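PDB 6MLT: hemolysin-related protein from Vibrio cholerae serotype O1, which is a secreted biofilm matrix protein that probably helps cells adhere to surfaces, binding metal ions and, by its family, carbohydrate. Local coordinates for residues G338-S343 with L419-Q424. Sequence-based numbering, arbitrary orientation.
Sequences GGSGGS and LFKHKQ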
loop_
_atom_site.group_PDB
_atom_site.type_symbol
_atom_site.label_atom_id
_atom_site.label_comp_id
_atom_site.label_asym_id
_atom_site.label_seq_id
_atom_site.Cartn_x
_atom_site.Cartn_y
_atom_site.Cartn_z
ATOM N N GLY A 338 -10.885 35.083 12.199
ATOM C CA GLY A 338 -11.565 36.312 11.875
ATOM C C GLY A 338 -12.919 36.374 12.547
ATOM O O GLY A 338 -13.231 35.594 13.447
ATOM N N GLY A 339 -13.727 37.322 12.094
ATOM C CA GLY A 339 -15.046 37.536 12.642
ATOM C C GLY A 339 -16.015 36.437 12.236
ATOM O O GLY A 339 -15.676 35.463 11.561
ATOM N N SER A 340 -17.261 36.613 12.668
ATOM C CA SER A 340 -18.287 35.594 12.502
ATOM C C SER A 340 -19.179 35.817 11.283
ATOM O O SER A 340 -20.007 34.948 10.984
ATOM C CB SER A 340 -19.163 35.531 13.758
ATOM O OG SER A 340 -19.703 36.808 14.052
ATOM N N GLY A 341 -19.034 36.939 10.578
ATOM C CA GLY A 341 -19.930 37.292 9.494
ATOM C C GLY A 341 -19.403 36.865 8.133
ATOM O O GLY A 341 -18.375 36.197 8.008
ATOM N N GLY A 342 -20.132 37.278 7.094
ATOM C CA GLY A 342 -19.787 36.966 5.722
ATOM C C GLY A 342 -20.362 35.636 5.256
ATOM O O GLY A 342 -20.714 34.759 6.045
ATOM N N SER A 343 -20.453 35.492 3.935
ATOM C CA SER A 343 -20.838 34.234 3.316
ATOM C C SER A 343 -19.585 33.453 2.932
ATOM O O SER A 343 -18.487 34.001 2.820
ATOM C CB SER A 343 -21.743 34.467 2.096
ATOM O OG SER A 343 -21.163 35.357 1.153
ATOM N N LEU A 419 -14.163 44.880 19.870
ATOM C CA LEU A 419 -14.945 44.667 18.658
ATOM C C LEU A 419 -15.931 43.539 18.900
ATOM O O LEU A 419 -15.562 42.505 19.465
ATOM C CB LEU A 419 -14.047 44.321 17.468
ATOM C CG LEU A 419 -13.058 45.396 17.017
ATOM C CD1 LEU A 419 -12.035 44.804 16.066
ATOM C CD2 LEU A 419 -13.802 46.545 16.353
ATOM N N PHE A 420 -17.181 43.739 18.491
ATOM C CA PHE A 420 -18.123 42.633 18.458
ATOM C C PHE A 420 -17.623 41.566 17.491
ATOM O O PHE A 420 -17.022 41.870 16.455
ATOM C CB PHE A 420 -19.511 43.102 18.020
ATOM C CG PHE A 420 -20.140 44.104 18.944
ATOM C CD1 PHE A 420 -20.376 43.793 20.269
ATOM C CD2 PHE A 420 -20.521 45.353 18.474
ATOM C CE1 PHE A 420 -20.961 44.713 21.117
ATOM C CE2 PHE A 420 -21.111 46.278 19.319
ATOM C CZ PHE A 420 -21.330 45.958 20.639
ATOM N N LYS A 421 -17.896 40.305 17.827
ATOM C CA LYS A 421 -17.415 39.206 16.996
ATOM C C LYS A 421 -17.927 39.325 15.564
ATOM O O LYS A 421 -17.205 39.003 14.611
ATOM C CB LYS A 421 -17.831 37.869 17.608
ATOM C CG LYS A 421 -17.249 36.650 16.910
ATOM C CD LYS A 421 -15.729 36.572 17.057
ATOM C CE LYS A 421 -15.159 35.358 16.334
ATOM N NZ LYS A 421 -13.665 35.318 16.394
ATOM N N HIS A 422 -19.162 39.793 15.386
ATOM C CA HIS A 422 -19.720 39.891 14.044
ATOM C C HIS A 422 -19.170 41.074 13.259
ATOM O O HIS A 422 -19.428 41.165 12.053
ATOM C CB HIS A 422 -21.250 39.964 14.106
ATOM C CG HIS A 422 -21.788 41.260 14.633
ATOM N ND1 HIS A 422 -21.985 41.496 15.977
ATOM C CD2 HIS A 422 -22.197 42.382 13.992
ATOM C CE1 HIS A 422 -22.479 42.711 16.141
ATOM N NE2 HIS A 422 -22.621 43.268 14.952
ATOM N N LYS A 423 -18.401 41.959 13.895
ATOM C CA LYS A 423 -17.727 43.041 13.194
ATOM C C LYS A 423 -16.221 42.841 13.106
ATOM O O LYS A 423 -15.541 43.640 12.452
ATOM C CB LYS A 423 -18.036 44.389 13.862
ATOM C CG LYS A 423 -19.470 44.882 13.641
ATOM C CD LYS A 423 -19.790 45.066 12.158
ATOM C CE LYS A 423 -21.181 45.645 11.938
ATOM N NZ LYS A 423 -21.529 45.728 10.485
ATOM N N GLN A 424 -15.675 41.799 13.728
ATOM C CA GLN A 424 -14.264 41.498 13.530
ATOM C C GLN A 424 -14.036 41.062 12.085
ATOM O O GLN A 424 -14.935 40.534 11.427
ATOM C CB GLN A 424 -13.811 40.415 14.514
ATOM C CG GLN A 424 -13.805 40.886 15.964
ATOM C CD GLN A 424 -13.581 39.767 16.964
ATOM O OE1 GLN A 424 -13.094 38.690 16.614
ATOM N NE2 GLN A 424 -13.941 40.017 18.219
HETATM O O HOH W 1 -17.564 39.372 10.735
#
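Gln-424 meets Gly-339 with CB, 3.6 Å from Gly-339 CA, while its flat amide is turned to its own loop. There NE2 donates to Leu-419 O, which lies close to the amide plane, and this bond fixes the flip of the group; OE1 consequently faces Lys-421 NZ, which gives it a weak bond of 3.4 Å. Lys-421 NZ also donates to Gly-338 O (3.0 Å), so its tip ties the end of strand 336-338 to the amide of its own loop. With CG anti to the backbone N (chi1 -173°) and a bend at chi2, the lysine chain passes Ser-340, CG lying 3.8 Å from Ser-340 OG; the same OG packs against His-422 CA (3.1 Å) and CB.

Both loops belong to the beta-prism lectin domain, one joining strands 336-338 and 343-348, the other 405-413 and 428-435. Here a glycine-rich loop meets its neighbour largely through backbone: Ser-340 N donates to Lys-421 O (3.1 Å) from above the carbonyl plane, and Gly-339 CA makes a CH...O contact of 3.2 Å with Gln-424 O. Arg-321 NH1, from strand 317-322, is hydrogen-bonded to the carbonyl oxygens of Gly-339 and Gly-341. A water accepts from Gly-341 N and donates to the carbonyl oxygens of His-422 and Gln-424.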